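Local atomic coordinates of type C neurotoxin (Clostridium botulinum, PDB entry 3PME), a protein that probably binds gangliosides and membrane lipids at nerve terminals, being the receptor-binding domain of a botulinum C/D mosaic neurotoxin. Residues 135-139 with 409-413; 225-231 with 404-409; 255-259 with 383-387; 303-308 with 335-341. All blocks are in the same frame, centred on the assembly; numbering follows the deposited sequence.

In the fold
From the N terminus, the chain first builds the lectin-like half, and its loop 135-139 waits some 270 residues for 409-413, so contact 1 closes the longest loop and holds the other three inside it. Residues 225-231, just past the helix 207-218, open contact 2, which closes on 404-409 and shares Asp409 with contact 1; the two sites touch through Trp227 and Trp412. Nested within contact 2, strands 255-259 and 383-387 meet in contact 3, and within that loop lies contact 4, 303-308 with 335-341. Nothing crosses. Contact 1 joins the two halves; the others tie the trefoil half together, contacts 3 and 4 touching through Leu256 and Ile306.

Contact 1: residues 135-139 with 409-413; sequences GYTNK and DPGWV
Asn138 and Asp409 carry the polar part of this contact: ND2 of Asn138 gives a nearly straight hydrogen bond to OD2 of Asp409, 3.0 Å long with an N-H...O angle of 169°. The acceptor lies in the amide plane, yet the donor stands above the carboxylate plane, the two flat groups being turned 60° apart. OD2 is gripped from the opposite face as well, by the backbone N of Gly411 at 2.8 Å, which makes an Asx turn at the head of the type I turn 409-412. Lys76 joins OD2 in a salt bridge and also bonds OD1 of Asn138, so one lysine probably offsets the buried charge and fixes which way the amide faces.

Van der Waals contacts do the rest. OD1 of Asn138 lies 3.2 Å from CA of Gly411, where glycine leaves room for the amide. CB of Asn138 sits at the edge of the Trp412 ring, and CG2 of Thr137, placed anti to the backbone N, comes to 3.8 Å from CZ3 of Trp412. Lys79 adds a cation-pi contact to this indole.

Two turns, meeting in a buried contact, form an interdomain seam, joining the lectin-like and trefoil halves characteristic of clostridial neurotoxin receptor-binding domains.

Contact 2: residues 225-231 with 404-409; sequences DYWGNPL and KFISRD
Trp227 meets the 404-409 segment with both edge and face. Its NE1 points in the ring plane to the carbonyl O of Ser407, 3.0 Å away, while CB of Asp409 lies over the five-membered ring in a CH-pi contact, 3.7 Å from the centroid. Next to it, CG of Tyr226 packs 3.8 Å from CG1 of Ile406, the two side chains pointing the same way, and the backbone N of Tyr226 bonds to O of Phe405. CD1 of Leu231 touches CB of Phe405 at 3.5 Å. OG of Ser407 bonds OD2 of Asp225 at 2.9 Å from above the carboxylate plane, and ND2 of Asn229 reaches OD1 of Asp409, 3.0 Å away, whose other oxygen Gly411 N holds.

These contacts lay the last strand of the beta-trefoil half, which pairs with strand 238-241, against the loop after helix 207-218.

Further out, Asp225 organises the type I turn 225-228. Its OD1 takes the backbone N of Trp227, an Asx turn, and that of Asn229 from opposite faces of the carboxylate. OD2 also receives ND2 of Asn229 on its syn lone pair, while Trp140 bonds OD1 of Asn229 and so fixes the amide's orientation.

Contact 3: residues 255-259 with 383-387; sequences ILVLV and AYTPV
Leu258 and Tyr384 are joined by the one direct hydrogen bond between these strands, from N of Leu258 to O of Tyr384, 2.8 Å long and nearly straight at 171°. The donor is tilted from the carbonyl plane. The short strand segments run at 126° to each other, a splay that carries them out of antiparallel pairing on both sides of this bond.

Water takes over where the backbones diverge. One molecule accepts from N of Tyr384 and donates to O of Leu258, 2.9 Å away, standing in for a direct backbone bond. Arg247 also bonds this carbonyl and makes a cation-pi contact with the Tyr384 ring. A second water lies 2.7 Å from O of Leu256 and 2.8 Å from O of Pro386, spanning two carbonyls.

The contact lies in the beta-trefoil half, where strand 255-260, hairpin partner of 247-252, crosses strand 383-389 of the larger antiparallel sheet.

Side-chain packing lies in the angle between the strands. Leu258 and Pro386 lie alongside one another, pointing opposite ways. CG of the leucine stands anti to the carbonyl carbon (chi1 -50°), which carries CD2 to the proline ring, 3.9 Å from its CD. CB of Leu258 meets CB of Tyr384, also at 3.9 Å. The proline ring reaches the backbone of the other strand too, in a carbon-to-carbonyl approach of its CD to O of Leu256, 3.3 Å away. At the other end, CG1 of Val257 meets CB of Ala383, while Ile249 and Ala370 pack against Leu258 from strands 247-252 and 366-373.

Contact 4: residues 303-308 with 335-341; sequences EYMIIR and LGNYGIG
Met305 reaches from its strand into the loop 335-341, and each part of it meets a different neighbour. CB lies 4.0 Å from CD2 of Leu335, whose methyl also lies against the strand backbone at N of Met305. Chi1 of 67° puts CG between the backbone N and the carbonyl carbon, and the chain then runs out extended to the sulfur. SD comes within 3.4 Å of O of Gly336 and lies near the plane of the Tyr338 ring, at its edge, 5.3 Å from the centroid: a Met-aromatic contact made on the rim. The bend at chi3 (-60°) then carries CE past O of Gly336 to 4.0 Å from CA of Gly341, which, having no side chain, lets the methyl in.

Beside the methionine, Leu335 lays CD1 across the extended chain of Glu303 at about a right angle; the carboxylate of Glu303 is bonded through OE2 to His296. Farther along the strand, N of Arg308 bonds to O of Ile340 at 3.1 Å, nearly straight at 174°. CD1 of Ile340 lies over one face of the Arg308 guanidinium, near NE, and the same guanidinium meets Tyr327 in a cation-pi contact, while CG2 of Ile340 touches CG2 of Ile307 at 3.9 Å. A water lies between O of Ile306 and O of Gly341.

The loop thus holds side chains of this beta-trefoil strand and bonds its backbone only at Arg308, at the strand's end; the contact rests largely on apolar and sulfur packing, with a single direct backbone bond and one water between carbonyls.

Contact 1: residues 135-139 with 409-413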
loop_
_atom_site.group_PDB
_atom_site.type_symbol
_atom_site.label_atom_id
_atom_site.label_comp_id
_atom_site.label_asym_id
_atom_site.label_seq_id
_atom_site.Cartn_x
_atom_site.Cartn_y
_atom_site.Cartn_z
ATOM N N GLY A 135 3.140 -10.218 4.482
ATOM C CA GLY A 135 4.319 -9.427 4.174
ATOM C C GLY A 135 4.034 -8.237 3.272
ATOM O O GLY A 135 2.877 -7.849 3.081
ATOM N N TYR A 136 5.094 -7.678 2.689
ATOM C CA TYR A 136 4.990 -6.451 1.904
ATOM C C TYR A 136 5.274 -6.642 0.418
ATOM O O TYR A 136 5.545 -5.671 -0.286
ATOM C CB TYR A 136 5.969 -5.391 2.429
ATOM C CG TYR A 136 5.875 -5.084 3.908
ATOM C CD1 TYR A 136 5.075 -4.051 4.376
ATOM C CD2 TYR A 136 6.603 -5.826 4.831
ATOM C CE1 TYR A 136 4.998 -3.767 5.737
ATOM C CE2 TYR A 136 6.535 -5.552 6.185
ATOM C CZ TYR A 136 5.732 -4.524 6.629
ATOM O OH TYR A 136 5.675 -4.267 7.983
ATOM N N THR A 137 5.225 -7.878 -0.074
ATOM C CA THR A 137 5.449 -8.100 -1.499
ATOM C C THR A 137 4.448 -7.282 -2.329
ATOM O O THR A 137 3.239 -7.404 -2.148
ATOM C CB THR A 137 5.338 -9.593 -1.866
ATOM O OG1 THR A 137 6.328 -10.339 -1.144
ATOM C CG2 THR A 137 5.585 -9.771 -3.355
ATOM N N ASN A 138 4.980 -6.454 -3.232
ATOM C CA ASN A 138 4.211 -5.549 -4.087
ATOM C C ASN A 138 3.326 -4.545 -3.356
ATOM O O ASN A 138 2.356 -4.028 -3.930
ATOM C CB ASN A 138 3.366 -6.317 -5.118
ATOM C CG ASN A 138 2.937 -5.438 -6.275
ATOM O OD1 ASN A 138 3.746 -4.668 -6.805
ATOM N ND2 ASN A 138 1.671 -5.566 -6.695
ATOM N N LYS A 139 3.650 -4.262 -2.097
ATOM C CA LYS A 139 2.918 -3.269 -1.323
ATOM C C LYS A 139 3.828 -2.079 -1.080
ATOM O O LYS A 139 5.019 -2.251 -0.841
ATOM C CB LYS A 139 2.465 -3.841 0.026
ATOM C CG LYS A 139 1.500 -4.990 -0.107
ATOM C CD LYS A 139 1.022 -5.477 1.239
ATOM C CE LYS A 139 0.116 -6.693 1.063
ATOM N NZ LYS A 139 -0.095 -7.393 2.356
ATOM N N ASP A 409 -2.930 -5.517 -10.266
ATOM C CA ASP A 409 -1.839 -4.554 -10.274
ATOM C C ASP A 409 -0.683 -5.154 -11.079
ATOM O O ASP A 409 -0.436 -6.351 -11.000
ATOM C CB ASP A 409 -1.425 -4.284 -8.815
ATOM C CG ASP A 409 -0.309 -3.257 -8.693
ATOM O OD1 ASP A 409 -0.594 -2.054 -8.470
ATOM O OD2 ASP A 409 0.847 -3.663 -8.823
ATOM N N PRO A 410 0.031 -4.327 -11.866
ATOM C CA PRO A 410 1.082 -4.875 -12.736
ATOM C C PRO A 410 2.245 -5.506 -11.956
ATOM O O PRO A 410 3.018 -6.279 -12.530
ATOM C CB PRO A 410 1.570 -3.653 -13.525
ATOM C CG PRO A 410 1.151 -2.476 -12.722
ATOM C CD PRO A 410 -0.127 -2.878 -12.024
ATOM N N GLY A 411 2.344 -5.194 -10.667
ATOM C CA GLY A 411 3.374 -5.772 -9.810
ATOM C C GLY A 411 3.019 -7.134 -9.226
ATOM O O GLY A 411 3.776 -7.723 -8.456
ATOM N N TRP A 412 1.867 -7.664 -9.610
ATOM C CA TRP A 412 1.442 -8.962 -9.117
ATOM C C TRP A 412 0.596 -9.634 -10.201
ATOM O O TRP A 412 -0.585 -9.333 -10.388
ATOM C CB TRP A 412 0.661 -8.834 -7.800
ATOM C CG TRP A 412 0.315 -10.162 -7.185
ATOM C CD1 TRP A 412 -0.605 -11.065 -7.650
ATOM C CD2 TRP A 412 0.865 -10.731 -5.985
ATOM N NE1 TRP A 412 -0.652 -12.165 -6.816
ATOM C CE2 TRP A 412 0.243 -11.985 -5.795
ATOM C CE3 TRP A 412 1.830 -10.310 -5.060
ATOM C CZ2 TRP A 412 0.544 -12.812 -4.712
ATOM C CZ3 TRP A 412 2.131 -11.137 -3.984
ATOM C CH2 TRP A 412 1.494 -12.373 -3.822
ATOM N N VAL A 413 1.237 -10.524 -10.946
ATOM C CA VAL A 413 0.598 -11.099 -12.122
ATOM C C VAL A 413 0.122 -12.513 -11.846
ATOM O O VAL A 413 0.868 -13.324 -11.307
ATOM C CB VAL A 413 1.560 -11.102 -13.321
ATOM C CG1 VAL A 413 0.981 -11.911 -14.471
ATOM C CG2 VAL A 413 1.856 -9.675 -13.756
#

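Contact 2: residues 225-231 with 404-409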
loop_
_atom_site.group_PDB
_atom_site.type_symbol
_atom_site.label_atom_id
_atom_site.label_comp_id
_atom_site.label_asym_id
_atom_site.label_seq_id
_atom_site.Cartn_x
_atom_site.Cartn_y
_atom_site.Cartn_z
ATOM N N ASP A 225 -6.041 0.712 -1.774
ATOM C CA ASP A 225 -6.240 -0.684 -2.155
ATOM C C ASP A 225 -5.249 -1.579 -1.402
ATOM O O ASP A 225 -4.454 -1.103 -0.570
ATOM C CB ASP A 225 -6.219 -0.892 -3.692
ATOM C CG ASP A 225 -4.832 -0.729 -4.321
ATOM O OD1 ASP A 225 -3.801 -0.723 -3.607
ATOM O OD2 ASP A 225 -4.765 -0.621 -5.564
ATOM N N TYR A 226 -5.304 -2.873 -1.686
ATOM C CA TYR A 226 -4.522 -3.893 -1.001
ATOM C C TYR A 226 -3.029 -3.598 -1.058
ATOM O O TYR A 226 -2.290 -3.909 -0.116
ATOM C CB TYR A 226 -4.823 -5.234 -1.672
ATOM C CG TYR A 226 -4.116 -6.429 -1.093
ATOM C CD1 TYR A 226 -4.579 -7.039 0.065
ATOM C CD2 TYR A 226 -2.993 -6.957 -1.716
ATOM C CE1 TYR A 226 -3.930 -8.138 0.603
ATOM C CE2 TYR A 226 -2.356 -8.064 -1.203
ATOM C CZ TYR A 226 -2.820 -8.644 -0.038
ATOM O OH TYR A 226 -2.166 -9.734 0.489
ATOM N N TRP A 227 -2.587 -3.001 -2.155
ATOM C CA TRP A 227 -1.163 -2.748 -2.390
ATOM C C TRP A 227 -0.699 -1.416 -1.811
ATOM O O TRP A 227 0.485 -1.089 -1.885
ATOM C CB TRP A 227 -0.903 -2.701 -3.902
ATOM C CG TRP A 227 -1.564 -3.826 -4.625
ATOM C CD1 TRP A 227 -2.651 -3.747 -5.456
ATOM C CD2 TRP A 227 -1.205 -5.207 -4.562
ATOM N NE1 TRP A 227 -2.980 -4.997 -5.916
ATOM C CE2 TRP A 227 -2.107 -5.912 -5.387
ATOM C CE3 TRP A 227 -0.211 -5.919 -3.878
ATOM C CZ2 TRP A 227 -2.036 -7.294 -5.551
ATOM C CZ3 TRP A 227 -0.137 -7.293 -4.046
ATOM C CH2 TRP A 227 -1.050 -7.966 -4.876
ATOM N N GLY A 228 -1.624 -0.628 -1.275
ATOM C CA GLY A 228 -1.303 0.724 -0.838
ATOM C C GLY A 228 -1.453 1.833 -1.877
ATOM O O GLY A 228 -1.073 2.977 -1.633
ATOM N N ASN A 229 -2.005 1.499 -3.041
ATOM C CA ASN A 229 -2.330 2.495 -4.062
ATOM C C ASN A 229 -3.627 3.206 -3.666
ATOM O O ASN A 229 -4.441 2.651 -2.924
ATOM C CB ASN A 229 -2.607 1.831 -5.417
ATOM C CG ASN A 229 -1.503 0.902 -5.875
ATOM O OD1 ASN A 229 -0.318 1.223 -5.790
ATOM N ND2 ASN A 229 -1.895 -0.260 -6.398
ATOM N N PRO A 230 -3.863 4.418 -4.196
ATOM C CA PRO A 230 -5.175 5.035 -3.965
ATOM C C PRO A 230 -6.305 4.170 -4.513
ATOM O O PRO A 230 -6.206 3.653 -5.639
ATOM C CB PRO A 230 -5.083 6.345 -4.753
ATOM C CG PRO A 230 -3.590 6.666 -4.705
ATOM C CD PRO A 230 -2.941 5.327 -4.894
ATOM N N LEU A 231 -7.356 4.026 -3.713
ATOM C CA LEU A 231 -8.580 3.343 -4.135
ATOM C C LEU A 231 -9.324 4.292 -5.060
ATOM O O LEU A 231 -9.328 5.504 -4.832
ATOM C CB LEU A 231 -9.422 2.997 -2.902
ATOM C CG LEU A 231 -10.475 1.906 -3.112
ATOM C CD1 LEU A 231 -9.802 0.530 -3.170
ATOM C CD2 LEU A 231 -11.497 1.957 -1.999
ATOM N N LYS A 404 -10.413 -5.072 2.646
ATOM C CA LYS A 404 -9.372 -4.710 1.688
ATOM C C LYS A 404 -9.900 -4.925 0.281
ATOM O O LYS A 404 -10.873 -5.664 0.075
ATOM C CB LYS A 404 -8.093 -5.520 1.908
ATOM C CG LYS A 404 -7.406 -5.258 3.240
ATOM C CD LYS A 404 -6.112 -6.058 3.300
ATOM C CE LYS A 404 -5.243 -5.636 4.468
ATOM N NZ LYS A 404 -3.904 -6.275 4.397
ATOM N N PHE A 405 -9.262 -4.256 -0.669
ATOM C CA PHE A 405 -9.726 -4.243 -2.049
ATOM C C PHE A 405 -8.554 -4.562 -2.960
ATOM O O PHE A 405 -7.621 -3.757 -3.111
ATOM C CB PHE A 405 -10.335 -2.881 -2.373
ATOM C CG PHE A 405 -11.565 -2.574 -1.565
ATOM C CD1 PHE A 405 -12.809 -2.970 -2.012
ATOM C CD2 PHE A 405 -11.471 -1.908 -0.348
ATOM C CE1 PHE A 405 -13.952 -2.710 -1.262
ATOM C CE2 PHE A 405 -12.606 -1.648 0.407
ATOM C CZ PHE A 405 -13.852 -2.043 -0.058
ATOM N N ILE A 406 -8.592 -5.744 -3.572
ATOM C CA ILE A 406 -7.446 -6.172 -4.362
ATOM C C ILE A 406 -7.637 -5.824 -5.820
ATOM O O ILE A 406 -8.492 -6.398 -6.484
ATOM C CB ILE A 406 -7.191 -7.679 -4.237
ATOM C CG1 ILE A 406 -7.050 -8.083 -2.766
ATOM C CG2 ILE A 406 -5.936 -8.057 -5.016
ATOM C CD1 ILE A 406 -6.930 -9.589 -2.583
ATOM N N SER A 407 -6.841 -4.884 -6.315
ATOM C CA SER A 407 -6.842 -4.547 -7.733
ATOM C C SER A 407 -5.885 -5.469 -8.493
ATOM O O SER A 407 -4.912 -5.996 -7.919
ATOM C CB SER A 407 -6.399 -3.102 -7.910
ATOM O OG SER A 407 -5.135 -2.915 -7.257
ATOM N N ARG A 408 -6.143 -5.656 -9.783
ATOM C CA ARG A 408 -5.166 -6.308 -10.639
ATOM C C ARG A 408 -4.066 -5.300 -10.914
ATOM O O ARG A 408 -4.247 -4.328 -11.643
ATOM C CB ARG A 408 -5.822 -6.813 -11.924
ATOM C CG ARG A 408 -6.862 -7.883 -11.626
ATOM C CD ARG A 408 -7.320 -8.585 -12.889
ATOM N NE ARG A 408 -6.298 -9.494 -13.400
ATOM C CZ ARG A 408 -6.399 -10.821 -13.380
ATOM N NH1 ARG A 408 -7.483 -11.399 -12.879
ATOM N NH2 ARG A 408 -5.419 -11.566 -13.869
ATOM N N ASP A 409 -2.930 -5.517 -10.266
ATOM C CA ASP A 409 -1.839 -4.554 -10.274
ATOM C C ASP A 409 -0.683 -5.154 -11.079
ATOM O O ASP A 409 -0.436 -6.351 -11.000
ATOM C CB ASP A 409 -1.425 -4.284 -8.815
ATOM C CG ASP A 409 -0.309 -3.257 -8.693
ATOM O OD1 ASP A 409 -0.594 -2.054 -8.470
ATOM O OD2 ASP A 409 0.847 -3.663 -8.823
HETATM O O HOH W 1 -2.459 -4.932 2.448
#

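Contact 3: residues 255-259 with 383-387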
loop_
_atom_site.group_PDB
_atom_site.type_symbol
_atom_site.label_atom_id
_atom_site.label_comp_id
_atom_site.label_asym_id
_atom_site.label_seq_id
_atom_site.Cartn_x
_atom_site.Cartn_y
_atom_site.Cartn_z
ATOM N N ILE A 255 -28.789 -14.031 -0.901
ATOM C CA ILE A 255 -27.910 -13.186 -0.100
ATOM C C ILE A 255 -26.483 -13.380 -0.589
ATOM O O ILE A 255 -26.221 -14.206 -1.472
ATOM C CB ILE A 255 -28.002 -13.494 1.401
ATOM C CG1 ILE A 255 -27.460 -14.893 1.678
ATOM C CG2 ILE A 255 -29.442 -13.322 1.910
ATOM C CD1 ILE A 255 -26.912 -15.044 3.072
ATOM N N LEU A 256 -25.557 -12.609 -0.035
ATOM C CA LEU A 256 -24.161 -12.782 -0.390
ATOM C C LEU A 256 -23.438 -13.568 0.703
ATOM O O LEU A 256 -23.667 -13.355 1.896
ATOM C CB LEU A 256 -23.495 -11.414 -0.546
ATOM C CG LEU A 256 -24.039 -10.540 -1.666
ATOM C CD1 LEU A 256 -23.357 -9.175 -1.612
ATOM C CD2 LEU A 256 -23.820 -11.227 -3.013
ATOM N N VAL A 257 -22.563 -14.473 0.281
ATOM C CA VAL A 257 -21.729 -15.206 1.229
ATOM C C VAL A 257 -20.301 -15.227 0.710
ATOM O O VAL A 257 -20.051 -14.841 -0.431
ATOM C CB VAL A 257 -22.226 -16.655 1.435
ATOM C CG1 VAL A 257 -23.596 -16.672 2.126
ATOM C CG2 VAL A 257 -22.242 -17.390 0.115
ATOM N N LEU A 258 -19.372 -15.685 1.550
ATOM C CA LEU A 258 -17.968 -15.764 1.173
ATOM C C LEU A 258 -17.585 -17.210 0.896
ATOM O O LEU A 258 -17.612 -18.051 1.795
ATOM C CB LEU A 258 -17.076 -15.177 2.276
ATOM C CG LEU A 258 -17.473 -13.784 2.794
ATOM C CD1 LEU A 258 -16.478 -13.263 3.845
ATOM C CD2 LEU A 258 -17.618 -12.796 1.644
ATOM N N VAL A 259 -17.217 -17.478 -0.348
ATOM C CA VAL A 259 -16.914 -18.823 -0.821
ATOM C C VAL A 259 -15.412 -18.984 -1.072
ATOM O O VAL A 259 -14.758 -18.093 -1.620
ATOM C CB VAL A 259 -17.650 -19.076 -2.145
ATOM C CG1 VAL A 259 -17.252 -20.428 -2.742
ATOM C CG2 VAL A 259 -19.164 -18.976 -1.940
ATOM N N ALA A 383 -22.608 -20.246 7.219
ATOM C CA ALA A 383 -21.859 -19.734 6.077
ATOM C C ALA A 383 -20.948 -18.611 6.539
ATOM O O ALA A 383 -21.278 -17.893 7.475
ATOM C CB ALA A 383 -22.826 -19.221 4.998
ATOM N N TYR A 384 -19.803 -18.455 5.883
ATOM C CA TYR A 384 -19.005 -17.249 6.069
ATOM C C TYR A 384 -19.772 -16.136 5.369
ATOM O O TYR A 384 -20.080 -16.255 4.181
ATOM C CB TYR A 384 -17.623 -17.413 5.451
ATOM C CG TYR A 384 -16.728 -18.421 6.132
ATOM C CD1 TYR A 384 -16.862 -19.781 5.882
ATOM C CD2 TYR A 384 -15.714 -18.003 6.989
ATOM C CE1 TYR A 384 -16.013 -20.705 6.495
ATOM C CE2 TYR A 384 -14.870 -18.915 7.610
ATOM C CZ TYR A 384 -15.031 -20.263 7.349
ATOM O OH TYR A 384 -14.190 -21.178 7.949
ATOM N N THR A 385 -20.104 -15.080 6.107
ATOM C CA THR A 385 -21.095 -14.120 5.615
ATOM C C THR A 385 -20.645 -12.690 5.884
ATOM O O THR A 385 -20.235 -12.369 7.003
ATOM C CB THR A 385 -22.455 -14.328 6.319
ATOM O OG1 THR A 385 -22.816 -15.720 6.285
ATOM C CG2 THR A 385 -23.551 -13.482 5.658
ATOM N N PRO A 386 -20.706 -11.823 4.858
ATOM C CA PRO A 386 -20.574 -10.387 5.110
ATOM C C PRO A 386 -21.931 -9.870 5.588
ATOM O O PRO A 386 -22.954 -10.142 4.946
ATOM C CB PRO A 386 -20.241 -9.823 3.726
ATOM C CG PRO A 386 -21.005 -10.737 2.771
ATOM C CD PRO A 386 -21.017 -12.116 3.447
ATOM N N VAL A 387 -21.936 -9.160 6.714
ATOM C CA VAL A 387 -23.175 -8.683 7.324
ATOM C C VAL A 387 -23.020 -7.244 7.780
ATOM O O VAL A 387 -21.906 -6.781 8.007
ATOM C CB VAL A 387 -23.601 -9.547 8.556
ATOM C CG1 VAL A 387 -24.038 -10.943 8.120
ATOM C CG2 VAL A 387 -22.478 -9.616 9.592
HETATM O O HOH W 2 -24.840 -11.363 3.352
HETATM O O HOH W 3 -19.513 -19.685 3.291
#

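Contact 4: residues 303-308 with 335-341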
loop_
_atom_site.group_PDB
_atom_site.type_symbol
_atom_site.label_atom_id
_atom_site.label_comp_id
_atom_site.label_asym_id
_atom_site.label_seq_id
_atom_site.Cartn_x
_atom_site.Cartn_y
_atom_site.Cartn_z
ATOM N N GLU A 303 -25.793 -6.395 -14.203
ATOM C CA GLU A 303 -25.217 -5.497 -13.202
ATOM C C GLU A 303 -26.157 -5.354 -12.005
ATOM O O GLU A 303 -27.344 -5.066 -12.161
ATOM C CB GLU A 303 -24.947 -4.124 -13.824
ATOM C CG GLU A 303 -24.194 -3.172 -12.898
ATOM C CD GLU A 303 -23.779 -1.878 -13.580
ATOM O OE1 GLU A 303 -24.367 -1.518 -14.629
ATOM O OE2 GLU A 303 -22.840 -1.221 -13.068
ATOM N N TYR A 304 -25.624 -5.554 -10.802
ATOM C CA TYR A 304 -26.415 -5.430 -9.592
ATOM C C TYR A 304 -25.756 -4.433 -8.664
ATOM O O TYR A 304 -24.554 -4.195 -8.768
ATOM C CB TYR A 304 -26.462 -6.766 -8.843
ATOM C CG TYR A 304 -27.125 -7.884 -9.606
ATOM C CD1 TYR A 304 -28.493 -8.112 -9.475
ATOM C CD2 TYR A 304 -26.387 -8.700 -10.459
ATOM C CE1 TYR A 304 -29.116 -9.143 -10.172
ATOM C CE2 TYR A 304 -26.998 -9.728 -11.166
ATOM C CZ TYR A 304 -28.361 -9.944 -11.010
ATOM O OH TYR A 304 -28.965 -10.966 -11.706
ATOM N N MET A 305 -26.535 -3.860 -7.751
ATOM C CA MET A 305 -25.948 -3.123 -6.638
ATOM C C MET A 305 -26.147 -3.901 -5.340
ATOM O O MET A 305 -27.128 -4.622 -5.189
ATOM C CB MET A 305 -26.531 -1.711 -6.518
ATOM C CG MET A 305 -27.983 -1.667 -6.128
ATOM S SD MET A 305 -28.569 0.042 -6.015
ATOM C CE MET A 305 -27.480 0.676 -4.757
ATOM N N ILE A 306 -25.187 -3.797 -4.424
ATOM C CA ILE A 306 -25.306 -4.447 -3.139
ATOM C C ILE A 306 -26.170 -3.611 -2.210
ATOM O O ILE A 306 -25.978 -2.397 -2.086
ATOM C CB ILE A 306 -23.919 -4.671 -2.496
ATOM C CG1 ILE A 306 -23.080 -5.599 -3.383
ATOM C CG2 ILE A 306 -24.072 -5.240 -1.092
ATOM C CD1 ILE A 306 -21.660 -5.856 -2.847
ATOM N N ILE A 307 -27.124 -4.259 -1.553
ATOM C CA ILE A 307 -27.948 -3.570 -0.572
ATOM C C ILE A 307 -27.958 -4.324 0.738
ATOM O O ILE A 307 -27.675 -5.513 0.768
ATOM C CB ILE A 307 -29.401 -3.400 -1.055
ATOM C CG1 ILE A 307 -30.064 -4.765 -1.289
ATOM C CG2 ILE A 307 -29.430 -2.543 -2.318
ATOM C CD1 ILE A 307 -31.598 -4.704 -1.414
ATOM N N ARG A 308 -28.257 -3.607 1.810
ATOM C CA ARG A 308 -28.522 -4.222 3.104
ATOM C C ARG A 308 -29.930 -4.812 3.095
ATOM O O ARG A 308 -30.851 -4.214 2.540
ATOM C CB ARG A 308 -28.436 -3.153 4.193
ATOM C CG ARG A 308 -28.080 -3.666 5.565
ATOM C CD ARG A 308 -28.565 -2.697 6.637
ATOM N NE ARG A 308 -29.987 -2.905 6.852
ATOM C CZ ARG A 308 -30.755 -2.194 7.665
ATOM N NH1 ARG A 308 -32.035 -2.504 7.776
ATOM N NH2 ARG A 308 -30.251 -1.183 8.367
ATOM N N LEU A 335 -30.894 -0.316 -10.369
ATOM C CA LEU A 335 -29.737 0.497 -10.030
ATOM C C LEU A 335 -30.113 1.961 -9.787
ATOM O O LEU A 335 -30.940 2.523 -10.503
ATOM C CB LEU A 335 -28.692 0.406 -11.142
ATOM C CG LEU A 335 -28.257 -0.998 -11.560
ATOM C CD1 LEU A 335 -27.272 -0.913 -12.713
ATOM C CD2 LEU A 335 -27.642 -1.759 -10.389
ATOM N N GLY A 336 -29.489 2.575 -8.789
ATOM C CA GLY A 336 -29.727 3.972 -8.471
ATOM C C GLY A 336 -29.223 4.319 -7.081
ATOM O O GLY A 336 -28.708 3.448 -6.372
ATOM N N ASN A 337 -29.368 5.585 -6.692
ATOM C CA ASN A 337 -28.926 6.052 -5.379
ATOM C C ASN A 337 -29.899 5.677 -4.274
ATOM O O ASN A 337 -30.331 6.542 -3.526
ATOM C CB ASN A 337 -28.755 7.578 -5.366
ATOM C CG ASN A 337 -27.376 8.019 -5.795
ATOM O OD1 ASN A 337 -26.882 9.061 -5.353
ATOM N ND2 ASN A 337 -26.745 7.235 -6.654
ATOM N N TYR A 338 -30.244 4.399 -4.177
ATOM C CA TYR A 338 -31.145 3.918 -3.132
ATOM C C TYR A 338 -30.456 3.902 -1.767
ATOM O O TYR A 338 -29.386 3.319 -1.610
ATOM C CB TYR A 338 -31.646 2.516 -3.476
ATOM C CG TYR A 338 -32.498 2.463 -4.717
ATOM C CD1 TYR A 338 -33.857 2.737 -4.653
ATOM C CD2 TYR A 338 -31.948 2.142 -5.949
ATOM C CE1 TYR A 338 -34.645 2.689 -5.780
ATOM C CE2 TYR A 338 -32.735 2.089 -7.086
ATOM C CZ TYR A 338 -34.080 2.368 -6.993
ATOM O OH TYR A 338 -34.872 2.317 -8.118
ATOM N N GLY A 339 -31.082 4.532 -0.778
ATOM C CA GLY A 339 -30.485 4.657 0.544
ATOM C C GLY A 339 -30.008 3.344 1.142
ATOM O O GLY A 339 -28.963 3.282 1.801
ATOM N N ILE A 340 -30.777 2.291 0.910
ATOM C CA ILE A 340 -30.493 0.971 1.469
ATOM C C ILE A 340 -29.175 0.397 0.929
ATOM O O ILE A 340 -28.601 -0.523 1.519
ATOM C CB ILE A 340 -31.684 -0.013 1.216
ATOM C CG1 ILE A 340 -31.511 -1.312 2.003
ATOM C CG2 ILE A 340 -31.830 -0.320 -0.261
ATOM C CD1 ILE A 340 -31.777 -1.204 3.482
ATOM N N GLY A 341 -28.697 0.956 -0.179
ATOM C CA GLY A 341 -27.446 0.526 -0.793
ATOM C C GLY A 341 -26.339 1.566 -0.743
ATOM O O GLY A 341 -25.355 1.469 -1.473
HETATM O O HOH W 4 -24.365 -0.485 -3.037
#